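Local structure of YkuI protein (Bacillus subtilis, 2BAS) at residues A[46-51]-A[269-275]; A[126-131]-A[165-171]; A[191-195]-A[226-230]; A[326-330]-A[352-357]. The protein binds the second messenger cyclic di-GMP through an EAL domain and is probably a phosphodiesterase that cleaves it. All coordinates share one frame; numbering follows the deposited sequence.

In the fold
The four contacts illustrate how chemistry follows position in a two-domain protein. Contacts 2 and 3 lie in the EAL domain, contact 1 where its sheet meets the start of helix 271-311, and contact 4 in the C-terminal signalling part, about 52 Å from contact 1 between centres. Contact 2 is the most buried and is nearly all aromatic and aliphatic. Contact 3, partly buried, is chiefly a backbone pairing in the sheet that contact 1 also reaches; contacts 2 and 3 touch through Arg-167. Contact 1 works through apolar groups and methylenes, and both it and contact 3 touch the second subunit. Contact 4, at the surface, combines side-chain hydrogen bonds with an alanine packed on a tryptophan face.

Contact 1 of 4, residues A[46-51]-A[269-275]; sequences FSAEEQ and VLKQRLK
Phe-46 presents its ring to the residues that lead into and begin helix 271-311, and three aliphatic side chains meet it from different directions. Leu-270, at the N-cap position, lies over one face in a CH-pi contact, its CD2 4.1 Å from the centroid of the Phe-46 ring and 27° off the normal. At the edge, Val-269 CG1 comes within 4.0 Å of Phe-46 CE2, while Leu-274 CD1 approaches CD2 of the same ring obliquely at 4.2 Å. Further along, Gln-51 is used for its carbons: its CB packs on Leu-274 CB at 3.6 Å, and its CG rests on Lys-275 CG, the two chains crossing at about a right angle. A bend at chi2 (-54°) turns the Gln-51 amide back toward its own loop, where NE2 makes a weak hydrogen bond to Glu-49 O at 3.2 Å. Gln-51 O, for its part, receives a CA-H...O contact from Lys-271 CA at 3.4 Å.

In the next shell, Leu-257 and Val-258 pack on Phe-46, whose strand 38-47 is part of the barrel-like sheet of the EAL fold. Lys-271 NZ forms a salt bridge with Asp-268, and Lys-275 NZ with Asp-344 of the second subunit. With no hydrogen bond between the two segments, barrel and helix are joined here by apolar and methylene packing, while the lysine charges are spent on partners beyond it.

Contact 2 of 4, residues A[126-131]-A[165-171]; sequences FLELLK and YYRTYGI
Leu-127 sends its CG out opposite the backbone N (chi1 -179°), and Tyr-169 sets its CG opposite its own carbonyl carbon (chi1 -65°); between them these torsions bring Leu-127 CD2 to 3.6 Å from Tyr-169 CE1. The same methyl reaches Tyr-165 CE2 at 3.5 Å, so one leucine branch is shared by two tyrosines, each crossed at about a right angle. The tyrosines are tied together as well, since Tyr-169 OH donates to Tyr-165 OH over 2.7 Å. The other branch, CD1, lies over a face of the Tyr-166 ring and meets Ile-171 CD1 at 3.8 Å; that isoleucine methyl also touches Leu-130 CD1.

Helices 124-135 and 156-167 pack side by side here against the EAL barrel, the second of them carrying the beta-alpha-beta crossover from strand 143-147 to strand 172-178. A Schellman motif ends it at Gly-170, whose positive phi turns the chain toward Ile-171. Tyr-166 extends toward the other helix until its OH stands at the edge of the Phe-126 ring, 3.8 Å from Phe-126 CD2, and hydrogen-bonds to Gly-123 O.

Replacing Tyr-169 with an alanine would probably open a gap beside Leu-127 CD2 and leave the Tyr-165 hydroxyl without its donor. The Lys-131 chain crosses Tyr-169 at about a right angle, its NZ 3.2 Å from Tyr-169 CE2.

Contact 3 of 4, residues A[191-195]-A[226-230]; sequences LSPDL and IGAAL
Ile-226 directs its CD1 methyl at the chain opposite, where it lies 4.2 Å from Ser-192 CA and 4.4 Å from Pro-193 CD. Next along, Ala-228 CB packs against Pro-193 O. Leu-195 and Ala-229 then place their side chains on the same face of the sheet, as befits a parallel beta bridge. That bridge is carried by the backbone: Ala-229 N donates to Asp-194 O at 3.2 Å with an angle of 156° at the hydrogen. Leu-195 CA adds a CA-H...O contact to Ala-229 O at 3.4 Å.

Asp-194 points its CB away from the other segment, yet its carboxylate still reaches across through water. One water donates to Asp-194 OD1 at 2.9 Å and, weakly, to Gly-227 O at 3.4 Å. The other carboxylate oxygen, OD2, accepts from Ile-173 N, so the aspartate bonds directly to strand 172-178 and only weakly, through water, to the loop at Gly-227.

Both segments leave a helix through a residue of positive phi, Ser-192 and Gly-227, and enter adjacent parallel strands of the EAL barrel. Strand 195-199 lies between strands 172-178 and 229-233, with Leu-230 packing on Ser-220 and Ala-223 of helix 211-226.

Contact 4 of 4, residues A[326-330]-A[352-357]; sequences AEELT and KQDGEW
Thr-330 OG1 is held by two donors from the far segment: Trp-357 NE1 at 3.1 Å and Lys-352 NZ at 3.2 Å. Both donors belong to a beta hairpin, strands 349-353 and 356-360 joined by a type I' turn from Gln-353 to Glu-356, which packs on the end of helix 318-328 in the C-terminal signalling domain. The indole bond is nearly straight, 165° at the hydrogen, and the threonine oxygen lies close to the ring plane, at its edge. Thr-330 turns its hydroxyl to the carbonyl side (chi1 -172°, OG1 opposite the backbone N), where the lysine can reach two oxygens of one residue. The second is Thr-330 O, to which Lys-352 NZ donates over 3.0 Å from well above the carbonyl plane.

The faces of the indole are filled as well. Ala-326 CB sits almost squarely over the six-membered ring of Trp-357 in a CH-pi contact, 3.6 Å from its centroid, and Lys-352 CB covers the opposite face nearer the rim. Were Trp-357 replaced by an alanine, a gap would probably open between Ala-326 and Lys-352, and the threonine hydroxyl would lose its indole donor. Beside the five-membered ring, Glu-327 bends at chi2 (-70°) and runs alongside the indole in the opposite sense, bringing its OE1 to 3.8 Å from Trp-357 CD1.

Contact 1 of 4, residues A[46-51]-A[269-275]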
loop_
_atom_site.group_PDB
_atom_site.type_symbol
_atom_site.label_atom_id
_atom_site.label_comp_id
_atom_site.label_asym_id
_atom_site.label_seq_id
_atom_site.Cartn_x
_atom_site.Cartn_y
_atom_site.Cartn_z
ATOM N N PHE A 46 -1.989 24.783 -2.366
ATOM C CA PHE A 46 -2.090 24.902 -3.819
ATOM C C PHE A 46 -2.705 23.729 -4.553
ATOM O O PHE A 46 -2.461 22.579 -4.226
ATOM C CB PHE A 46 -0.727 25.262 -4.415
ATOM C CG PHE A 46 -0.249 26.627 -4.012
ATOM C CD1 PHE A 46 0.519 26.799 -2.864
ATOM C CD2 PHE A 46 -0.596 27.746 -4.761
ATOM C CE1 PHE A 46 0.954 28.064 -2.478
ATOM C CE2 PHE A 46 -0.170 29.011 -4.386
ATOM C CZ PHE A 46 0.613 29.170 -3.242
ATOM N N SER A 47 -3.514 24.070 -5.550
ATOM C CA SER A 47 -4.225 23.127 -6.410
ATOM C C SER A 47 -3.274 22.539 -7.437
ATOM O O SER A 47 -2.335 23.213 -7.869
ATOM C CB SER A 47 -5.329 23.886 -7.159
ATOM O OG SER A 47 -6.372 23.034 -7.596
ATOM N N ALA A 48 -3.518 21.295 -7.840
ATOM C CA ALA A 48 -2.715 20.681 -8.890
ATOM C C ALA A 48 -3.325 20.907 -10.270
ATOM O O ALA A 48 -2.590 21.130 -11.235
ATOM C CB ALA A 48 -2.529 19.203 -8.630
ATOM N N GLU A 49 -4.658 20.861 -10.353
ATOM C CA GLU A 49 -5.386 21.000 -11.625
ATOM C C GLU A 49 -5.210 22.398 -12.214
ATOM O O GLU A 49 -4.638 22.552 -13.296
ATOM C CB GLU A 49 -6.871 20.669 -11.471
ATOM C CG GLU A 49 -7.186 19.492 -10.579
ATOM C CD GLU A 49 -7.817 19.930 -9.279
ATOM O OE1 GLU A 49 -8.865 20.612 -9.350
ATOM O OE2 GLU A 49 -7.279 19.594 -8.200
ATOM N N GLU A 50 -5.740 23.400 -11.512
ATOM C CA GLU A 50 -5.372 24.793 -11.743
ATOM C C GLU A 50 -4.139 24.900 -10.868
ATOM O O GLU A 50 -3.915 24.025 -10.031
ATOM C CB GLU A 50 -6.440 25.758 -11.214
ATOM C CG GLU A 50 -7.820 25.670 -11.878
ATOM C CD GLU A 50 -8.761 24.667 -11.219
ATOM O OE1 GLU A 50 -8.439 24.160 -10.123
ATOM O OE2 GLU A 50 -9.835 24.395 -11.796
ATOM N N GLN A 51 -3.322 25.930 -11.031
ATOM C CA GLN A 51 -2.193 26.049 -10.119
ATOM C C GLN A 51 -2.497 27.188 -9.158
ATOM O O GLN A 51 -1.763 28.179 -9.117
ATOM C CB GLN A 51 -0.853 26.268 -10.840
ATOM C CG GLN A 51 -0.801 25.957 -12.327
ATOM C CD GLN A 51 -1.260 24.562 -12.697
ATOM O OE1 GLN A 51 -0.845 23.569 -12.099
ATOM N NE2 GLN A 51 -2.117 24.484 -13.707
ATOM N N VAL A 269 -1.726 33.808 -7.401
ATOM C CA VAL A 269 -0.405 34.303 -6.997
ATOM C C VAL A 269 0.767 33.541 -7.617
ATOM O O VAL A 269 1.788 34.139 -7.965
ATOM C CB VAL A 269 -0.249 34.359 -5.445
ATOM C CG1 VAL A 269 -0.484 32.979 -4.805
ATOM C CG2 VAL A 269 1.122 34.931 -5.042
ATOM N N LEU A 270 0.600 32.231 -7.783
ATOM C CA LEU A 270 1.704 31.376 -8.185
ATOM C C LEU A 270 1.473 30.603 -9.494
ATOM O O LEU A 270 2.340 29.832 -9.913
ATOM C CB LEU A 270 2.015 30.417 -7.032
ATOM C CG LEU A 270 3.471 30.329 -6.567
ATOM C CD1 LEU A 270 3.988 31.699 -6.100
ATOM C CD2 LEU A 270 3.600 29.302 -5.452
ATOM N N LYS A 271 0.329 30.832 -10.145
ATOM C CA LYS A 271 -0.072 30.081 -11.354
ATOM C C LYS A 271 1.025 29.881 -12.412
ATOM O O LYS A 271 1.210 28.769 -12.920
ATOM C CB LYS A 271 -1.320 30.704 -12.000
ATOM C CG LYS A 271 -1.979 29.819 -13.077
ATOM C CD LYS A 271 -3.301 30.407 -13.571
ATOM C CE LYS A 271 -4.438 30.231 -12.543
ATOM N NZ LYS A 271 -5.623 31.100 -12.830
ATOM N N GLN A 272 1.744 30.952 -12.740
ATOM C CA GLN A 272 2.750 30.887 -13.803
ATOM C C GLN A 272 3.994 30.081 -13.457
ATOM O O GLN A 272 4.446 29.276 -14.264
ATOM C CB GLN A 272 3.107 32.285 -14.320
ATOM C CG GLN A 272 1.919 32.987 -14.967
ATOM C CD GLN A 272 1.059 32.028 -15.786
ATOM O OE1 GLN A 272 1.538 31.390 -16.726
ATOM N NE2 GLN A 272 -0.217 31.919 -15.420
ATOM N N ARG A 273 4.534 30.294 -12.264
ATOM C CA ARG A 273 5.708 29.561 -11.812
ATOM C C ARG A 273 5.423 28.057 -11.776
ATOM O O ARG A 273 6.228 27.262 -12.260
ATOM C CB ARG A 273 6.161 30.079 -10.446
ATOM C CG ARG A 273 7.295 29.297 -9.811
ATOM C CD ARG A 273 7.529 29.782 -8.396
ATOM N NE ARG A 273 8.239 28.797 -7.586
ATOM C CZ ARG A 273 8.652 29.005 -6.340
ATOM N NH1 ARG A 273 8.442 30.168 -5.741
ATOM N NH2 ARG A 273 9.287 28.046 -5.689
ATOM N N LEU A 274 4.266 27.680 -11.227
ATOM C CA LEU A 274 3.850 26.275 -11.155
ATOM C C LEU A 274 3.533 25.675 -12.529
ATOM O O LEU A 274 3.965 24.562 -12.825
ATOM C CB LEU A 274 2.657 26.094 -10.204
ATOM C CG LEU A 274 2.879 26.280 -8.693
ATOM C CD1 LEU A 274 1.566 26.107 -7.910
ATOM C CD2 LEU A 274 3.939 25.307 -8.165
ATOM N N LYS A 275 2.791 26.411 -13.357
ATOM C CA LYS A 275 2.431 25.955 -14.703
ATOM C C LYS A 275 3.632 25.484 -15.522
ATOM O O LYS A 275 3.578 24.416 -16.138
ATOM C CB LYS A 275 1.659 27.033 -15.473
ATOM C CG LYS A 275 0.136 26.854 -15.515
ATOM C CD LYS A 275 -0.344 26.085 -16.760
ATOM C CE LYS A 275 -0.174 24.576 -16.630
ATOM N NZ LYS A 275 -0.601 23.841 -17.853
#

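Contact 2 of 4, residues A[126-131]-A[165-171]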
loop_
_atom_site.group_PDB
_atom_site.type_symbol
_atom_site.label_atom_id
_atom_site.label_comp_id
_atom_site.label_asym_id
_atom_site.label_seq_id
_atom_site.Cartn_x
_atom_site.Cartn_y
_atom_site.Cartn_z
ATOM N N PHE A 126 -16.508 22.515 20.160
ATOM C CA PHE A 126 -15.858 22.926 18.900
ATOM C C PHE A 126 -16.824 22.905 17.713
ATOM O O PHE A 126 -16.795 23.799 16.867
ATOM C CB PHE A 126 -14.619 22.074 18.605
ATOM C CG PHE A 126 -13.823 22.546 17.422
ATOM C CD1 PHE A 126 -12.980 23.649 17.524
ATOM C CD2 PHE A 126 -13.902 21.879 16.204
ATOM C CE1 PHE A 126 -12.240 24.085 16.432
ATOM C CE2 PHE A 126 -13.159 22.310 15.101
ATOM C CZ PHE A 126 -12.328 23.406 15.213
ATOM N N LEU A 127 -17.672 21.883 17.653
ATOM C CA LEU A 127 -18.707 21.820 16.632
ATOM C C LEU A 127 -19.681 22.983 16.852
ATOM O O LEU A 127 -20.148 23.594 15.886
ATOM C CB LEU A 127 -19.426 20.467 16.663
ATOM C CG LEU A 127 -20.544 20.167 15.653
ATOM C CD1 LEU A 127 -20.062 20.236 14.208
ATOM C CD2 LEU A 127 -21.180 18.812 15.938
ATOM N N GLU A 128 -19.966 23.282 18.126
ATOM C CA GLU A 128 -20.786 24.439 18.512
ATOM C C GLU A 128 -20.146 25.721 17.956
ATOM O O GLU A 128 -20.836 26.568 17.386
ATOM C CB GLU A 128 -20.973 24.539 20.046
ATOM C CG GLU A 128 -21.927 23.502 20.703
ATOM C CD GLU A 128 -22.118 23.697 22.236
ATOM O OE1 GLU A 128 -21.136 23.974 22.968
ATOM O OE2 GLU A 128 -23.270 23.553 22.719
ATOM N N LEU A 129 -18.825 25.843 18.107
ATOM C CA LEU A 129 -18.086 26.972 17.540
ATOM C C LEU A 129 -18.222 27.004 16.029
ATOM O O LEU A 129 -18.351 28.081 15.451
ATOM C CB LEU A 129 -16.602 26.941 17.926
ATOM C CG LEU A 129 -15.660 27.948 17.245
ATOM C CD1 LEU A 129 -16.173 29.382 17.370
ATOM C CD2 LEU A 129 -14.275 27.852 17.823
ATOM N N LEU A 130 -18.196 25.833 15.397
ATOM C CA LEU A 130 -18.323 25.755 13.943
ATOM C C LEU A 130 -19.710 26.183 13.465
ATOM O O LEU A 130 -19.832 26.914 12.480
ATOM C CB LEU A 130 -17.971 24.355 13.425
ATOM C CG LEU A 130 -16.506 23.904 13.513
ATOM C CD1 LEU A 130 -16.346 22.482 12.970
ATOM C CD2 LEU A 130 -15.551 24.858 12.792
ATOM N N LYS A 131 -20.742 25.741 14.183
ATOM C CA LYS A 131 -22.139 26.049 13.854
ATOM C C LYS A 131 -22.481 27.540 13.922
ATOM O O LYS A 131 -23.368 28.010 13.211
ATOM C CB LYS A 131 -23.089 25.239 14.747
ATOM C CG LYS A 131 -23.181 23.749 14.371
ATOM C CD LYS A 131 -23.933 22.947 15.430
ATOM C CE LYS A 131 -24.268 21.547 14.953
ATOM N NZ LYS A 131 -25.325 21.570 13.906
ATOM N N TYR A 165 -19.322 11.327 13.129
ATOM C CA TYR A 165 -20.436 12.229 13.429
ATOM C C TYR A 165 -20.221 13.602 12.797
ATOM O O TYR A 165 -21.124 14.160 12.175
ATOM C CB TYR A 165 -20.615 12.357 14.942
ATOM C CG TYR A 165 -21.677 13.345 15.376
ATOM C CD1 TYR A 165 -23.037 13.020 15.294
ATOM C CD2 TYR A 165 -21.327 14.595 15.898
ATOM C CE1 TYR A 165 -24.021 13.918 15.701
ATOM C CE2 TYR A 165 -22.306 15.500 16.309
ATOM C CZ TYR A 165 -23.649 15.154 16.204
ATOM O OH TYR A 165 -24.623 16.039 16.608
ATOM N N TYR A 166 -19.016 14.134 12.968
ATOM C CA TYR A 166 -18.620 15.390 12.355
ATOM C C TYR A 166 -18.840 15.368 10.850
ATOM O O TYR A 166 -19.218 16.383 10.260
ATOM C CB TYR A 166 -17.150 15.655 12.646
ATOM C CG TYR A 166 -16.891 16.498 13.862
ATOM C CD1 TYR A 166 -15.872 17.435 13.851
ATOM C CD2 TYR A 166 -17.675 16.382 15.014
ATOM C CE1 TYR A 166 -15.621 18.225 14.950
ATOM C CE2 TYR A 166 -17.433 17.176 16.128
ATOM C CZ TYR A 166 -16.402 18.094 16.082
ATOM O OH TYR A 166 -16.122 18.892 17.159
ATOM N N ARG A 167 -18.603 14.207 10.241
ATOM C CA ARG A 167 -18.756 14.026 8.799
ATOM C C ARG A 167 -20.211 14.207 8.334
ATOM O O ARG A 167 -20.442 14.689 7.222
ATOM C CB ARG A 167 -18.174 12.669 8.365
ATOM C CG ARG A 167 -18.531 12.201 6.957
ATOM C CD ARG A 167 -18.090 10.747 6.726
ATOM N NE ARG A 167 -16.812 10.609 6.015
ATOM C CZ ARG A 167 -15.603 10.697 6.568
ATOM N NH1 ARG A 167 -15.457 10.954 7.865
ATOM N NH2 ARG A 167 -14.528 10.541 5.807
ATOM N N THR A 168 -21.175 13.856 9.189
ATOM C CA THR A 168 -22.609 13.971 8.842
ATOM C C THR A 168 -23.058 15.421 8.590
ATOM O O THR A 168 -24.144 15.656 8.057
ATOM C CB THR A 168 -23.556 13.320 9.898
ATOM O OG1 THR A 168 -23.493 14.050 11.134
ATOM C CG2 THR A 168 -23.219 11.843 10.128
ATOM N N TYR A 169 -22.214 16.379 8.977
ATOM C CA TYR A 169 -22.449 17.795 8.711
ATOM C C TYR A 169 -21.703 18.289 7.462
ATOM O O TYR A 169 -21.758 19.477 7.134
ATOM C CB TYR A 169 -22.056 18.641 9.927
ATOM C CG TYR A 169 -22.905 18.403 11.154
ATOM C CD1 TYR A 169 -22.452 17.586 12.190
ATOM C CD2 TYR A 169 -24.162 18.997 11.282
ATOM C CE1 TYR A 169 -23.229 17.363 13.324
ATOM C CE2 TYR A 169 -24.948 18.779 12.409
ATOM C CZ TYR A 169 -24.474 17.963 13.427
ATOM O OH TYR A 169 -25.243 17.750 14.548
ATOM N N GLY A 170 -21.009 17.383 6.776
ATOM C CA GLY A 170 -20.250 17.735 5.578
ATOM C C GLY A 170 -18.802 18.156 5.814
ATOM O O GLY A 170 -18.066 18.402 4.860
ATOM N N ILE A 171 -18.395 18.248 7.078
ATOM C CA ILE A 171 -17.020 18.599 7.448
ATOM C C ILE A 171 -16.000 17.621 6.832
ATOM O O ILE A 171 -16.216 16.404 6.815
ATOM C CB ILE A 171 -16.861 18.649 8.995
ATOM C CG1 ILE A 171 -17.825 19.687 9.599
ATOM C CG2 ILE A 171 -15.418 18.930 9.387
ATOM C CD1 ILE A 171 -18.046 19.566 11.098
#

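Contact 3 of 4, residues A[191-195]-A[226-230]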
loop_
_atom_site.group_PDB
_atom_site.type_symbol
_atom_site.label_atom_id
_atom_site.label_comp_id
_atom_site.label_asym_id
_atom_site.label_seq_id
_atom_site.Cartn_x
_atom_site.Cartn_y
_atom_site.Cartn_z
ATOM N N LEU A 191 -11.376 4.676 8.834
ATOM C CA LEU A 191 -11.818 6.097 8.945
ATOM C C LEU A 191 -12.253 6.590 7.556
ATOM O O LEU A 191 -13.289 7.250 7.392
ATOM C CB LEU A 191 -10.628 6.905 9.505
ATOM C CG LEU A 191 -10.785 8.439 9.592
ATOM C CD1 LEU A 191 -12.087 8.922 10.254
ATOM C CD2 LEU A 191 -9.653 9.068 10.413
ATOM N N SER A 192 -11.456 6.253 6.579
ATOM C CA SER A 192 -11.720 6.638 5.196
ATOM C C SER A 192 -11.786 8.164 5.096
ATOM O O SER A 192 -12.820 8.739 4.727
ATOM C CB SER A 192 -13.056 6.042 4.733
ATOM O OG SER A 192 -12.847 4.755 4.169
ATOM N N PRO A 193 -10.664 8.820 5.448
ATOM C CA PRO A 193 -10.719 10.275 5.527
ATOM C C PRO A 193 -10.704 10.897 4.138
ATOM O O PRO A 193 -10.337 10.243 3.167
ATOM C CB PRO A 193 -9.452 10.639 6.310
ATOM C CG PRO A 193 -8.497 9.488 6.054
ATOM C CD PRO A 193 -9.319 8.280 5.737
ATOM N N ASP A 194 -11.114 12.158 4.060
ATOM C CA ASP A 194 -11.154 12.899 2.807
ATOM C C ASP A 194 -9.749 13.326 2.355
ATOM O O ASP A 194 -9.521 13.567 1.181
ATOM C CB ASP A 194 -12.062 14.116 2.986
ATOM C CG ASP A 194 -13.451 13.737 3.489
ATOM O OD1 ASP A 194 -14.178 13.015 2.772
ATOM O OD2 ASP A 194 -13.826 14.156 4.601
ATOM N N LEU A 195 -8.807 13.397 3.293
ATOM C CA LEU A 195 -7.459 13.863 2.994
ATOM C C LEU A 195 -6.378 13.174 3.823
ATOM O O LEU A 195 -6.559 12.912 5.010
ATOM C CB LEU A 195 -7.370 15.373 3.224
ATOM C CG LEU A 195 -7.571 16.324 2.053
ATOM C CD1 LEU A 195 -8.665 17.333 2.358
ATOM C CD2 LEU A 195 -6.276 17.031 1.716
ATOM N N ILE A 226 -9.864 4.334 -2.023
ATOM C CA ILE A 226 -10.867 4.768 -1.031
ATOM C C ILE A 226 -11.302 6.227 -1.156
ATOM O O ILE A 226 -12.251 6.649 -0.504
ATOM C CB ILE A 226 -10.404 4.506 0.438
ATOM C CG1 ILE A 226 -9.150 5.336 0.776
ATOM C CG2 ILE A 226 -10.188 3.009 0.680
ATOM C CD1 ILE A 226 -8.923 5.552 2.249
ATOM N N GLY A 227 -10.595 7.001 -1.974
ATOM C CA GLY A 227 -10.991 8.375 -2.266
ATOM C C GLY A 227 -10.440 9.428 -1.332
ATOM O O GLY A 227 -11.101 10.426 -1.051
ATOM N N ALA A 228 -9.231 9.215 -0.839
ATOM C CA ALA A 228 -8.571 10.229 -0.031
ATOM C C ALA A 228 -7.567 10.931 -0.936
ATOM O O ALA A 228 -6.746 10.267 -1.580
ATOM C CB ALA A 228 -7.870 9.604 1.177
ATOM N N ALA A 229 -7.656 12.258 -1.014
ATOM C CA ALA A 229 -6.680 13.037 -1.765
ATOM C C ALA A 229 -5.416 13.176 -0.917
ATOM O O ALA A 229 -5.485 13.204 0.318
ATOM C CB ALA A 229 -7.237 14.410 -2.110
ATOM N N LEU A 230 -4.274 13.277 -1.583
ATOM C CA LEU A 230 -3.002 13.432 -0.908
ATOM C C LEU A 230 -2.595 14.894 -0.879
ATOM O O LEU A 230 -2.566 15.570 -1.911
ATOM C CB LEU A 230 -1.904 12.626 -1.613
ATOM C CG LEU A 230 -2.156 11.138 -1.849
ATOM C CD1 LEU A 230 -1.059 10.571 -2.734
ATOM C CD2 LEU A 230 -2.247 10.362 -0.534
HETATM O O HOH W 1 -14.085 11.395 0.373
#

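Contact 4 of 4, residues A[326-330]-A[352-357]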
loop_
_atom_site.group_PDB
_atom_site.type_symbol
_atom_site.label_atom_id
_atom_site.label_comp_id
_atom_site.label_asym_id
_atom_site.label_seq_id
_atom_site.Cartn_x
_atom_site.Cartn_y
_atom_site.Cartn_z
ATOM N N ALA A 326 18.997 -20.081 -21.716
ATOM C CA ALA A 326 19.804 -19.463 -20.662
ATOM C C ALA A 326 21.173 -19.053 -21.160
ATOM O O ALA A 326 21.619 -17.937 -20.899
ATOM C CB ALA A 326 19.949 -20.396 -19.464
ATOM N N GLU A 327 21.832 -19.963 -21.869
ATOM C CA GLU A 327 23.152 -19.714 -22.428
ATOM C C GLU A 327 23.139 -18.654 -23.521
ATOM O O GLU A 327 24.064 -17.848 -23.617
ATOM C CB GLU A 327 23.780 -21.018 -22.936
ATOM C CG GLU A 327 24.170 -22.001 -21.820
ATOM C CD GLU A 327 25.361 -21.534 -20.965
ATOM O OE1 GLU A 327 25.783 -20.352 -21.051
ATOM O OE2 GLU A 327 25.878 -22.364 -20.190
ATOM N N GLU A 328 22.091 -18.651 -24.338
ATOM C CA GLU A 328 21.918 -17.636 -25.373
ATOM C C GLU A 328 21.691 -16.254 -24.746
ATOM O O GLU A 328 22.191 -15.247 -25.248
ATOM C CB GLU A 328 20.746 -18.004 -26.286
ATOM C CG GLU A 328 20.559 -17.079 -27.483
ATOM C CD GLU A 328 21.732 -17.116 -28.442
ATOM O OE1 GLU A 328 22.301 -16.039 -28.707
ATOM O OE2 GLU A 328 22.096 -18.217 -28.918
ATOM N N LEU A 329 20.941 -16.218 -23.648
ATOM C CA LEU A 329 20.675 -14.970 -22.938
ATOM C C LEU A 329 21.540 -14.796 -21.679
ATOM O O LEU A 329 21.214 -13.997 -20.792
ATOM C CB LEU A 329 19.177 -14.868 -22.586
ATOM C CG LEU A 329 18.150 -14.799 -23.726
ATOM C CD1 LEU A 329 16.789 -14.505 -23.168
ATOM C CD2 LEU A 329 18.497 -13.760 -24.781
ATOM N N THR A 330 22.663 -15.509 -21.619
ATOM C CA THR A 330 23.490 -15.534 -20.400
ATOM C C THR A 330 23.807 -14.177 -19.766
ATOM O O THR A 330 23.855 -14.063 -18.535
ATOM C CB THR A 330 24.796 -16.345 -20.579
ATOM O OG1 THR A 330 25.436 -16.481 -19.304
ATOM C CG2 THR A 330 25.758 -15.667 -21.556
ATOM N N LYS A 352 21.279 -18.953 -12.544
ATOM C CA LYS A 352 22.668 -18.510 -12.662
ATOM C C LYS A 352 23.221 -18.087 -11.301
ATOM O O LYS A 352 22.865 -17.029 -10.765
ATOM C CB LYS A 352 22.796 -17.383 -13.692
ATOM C CG LYS A 352 24.224 -16.998 -14.022
ATOM C CD LYS A 352 24.315 -16.010 -15.179
ATOM C CE LYS A 352 25.754 -15.961 -15.685
ATOM N NZ LYS A 352 26.042 -14.855 -16.646
ATOM N N GLN A 353 24.089 -18.933 -10.753
ATOM C CA GLN A 353 24.672 -18.720 -9.442
ATOM C C GLN A 353 26.177 -18.608 -9.603
ATOM O O GLN A 353 26.840 -19.560 -10.027
ATOM C CB GLN A 353 24.317 -19.896 -8.530
ATOM C CG GLN A 353 25.048 -19.937 -7.191
ATOM C CD GLN A 353 25.124 -21.350 -6.624
ATOM O OE1 GLN A 353 26.201 -21.945 -6.583
ATOM N NE2 GLN A 353 23.980 -21.902 -6.211
ATOM N N ASP A 354 26.712 -17.436 -9.270
ATOM C CA ASP A 354 28.148 -17.171 -9.390
ATOM C C ASP A 354 28.692 -17.436 -10.803
ATOM O O ASP A 354 29.736 -18.058 -10.961
ATOM C CB ASP A 354 28.949 -17.953 -8.328
ATOM C CG ASP A 354 29.090 -17.194 -7.007
ATOM O OD1 ASP A 354 28.128 -16.536 -6.560
ATOM O OD2 ASP A 354 30.183 -17.259 -6.406
ATOM N N GLY A 355 27.968 -16.977 -11.822
ATOM C CA GLY A 355 28.441 -17.042 -13.214
ATOM C C GLY A 355 28.278 -18.342 -13.995
ATOM O O GLY A 355 28.656 -18.411 -15.172
ATOM N N GLU A 356 27.719 -19.370 -13.352
ATOM C CA GLU A 356 27.526 -20.683 -13.978
ATOM C C GLU A 356 26.067 -21.132 -13.827
ATOM O O GLU A 356 25.508 -21.082 -12.728
ATOM C CB GLU A 356 28.469 -21.727 -13.354
ATOM C CG GLU A 356 29.949 -21.324 -13.283
ATOM C CD GLU A 356 30.734 -21.579 -14.568
ATOM O OE1 GLU A 356 31.922 -21.191 -14.618
ATOM O OE2 GLU A 356 30.186 -22.174 -15.521
ATOM N N TRP A 357 25.454 -21.566 -14.929
ATOM C CA TRP A 357 24.038 -21.964 -14.927
ATOM C C TRP A 357 23.815 -23.312 -14.268
ATOM O O TRP A 357 24.592 -24.245 -14.459
ATOM C CB TRP A 357 23.450 -21.960 -16.342
ATOM C CG TRP A 357 23.261 -20.594 -16.861
ATOM C CD1 TRP A 357 24.127 -19.887 -17.651
ATOM C CD2 TRP A 357 22.149 -19.732 -16.607
ATOM N NE1 TRP A 357 23.613 -18.638 -17.915
ATOM C CE2 TRP A 357 22.399 -18.516 -17.287
ATOM C CE3 TRP A 357 20.961 -19.866 -15.872
ATOM C CZ2 TRP A 357 21.502 -17.440 -17.257
ATOM C CZ3 TRP A 357 20.065 -18.790 -15.843
ATOM C CH2 TRP A 357 20.347 -17.593 -16.532
#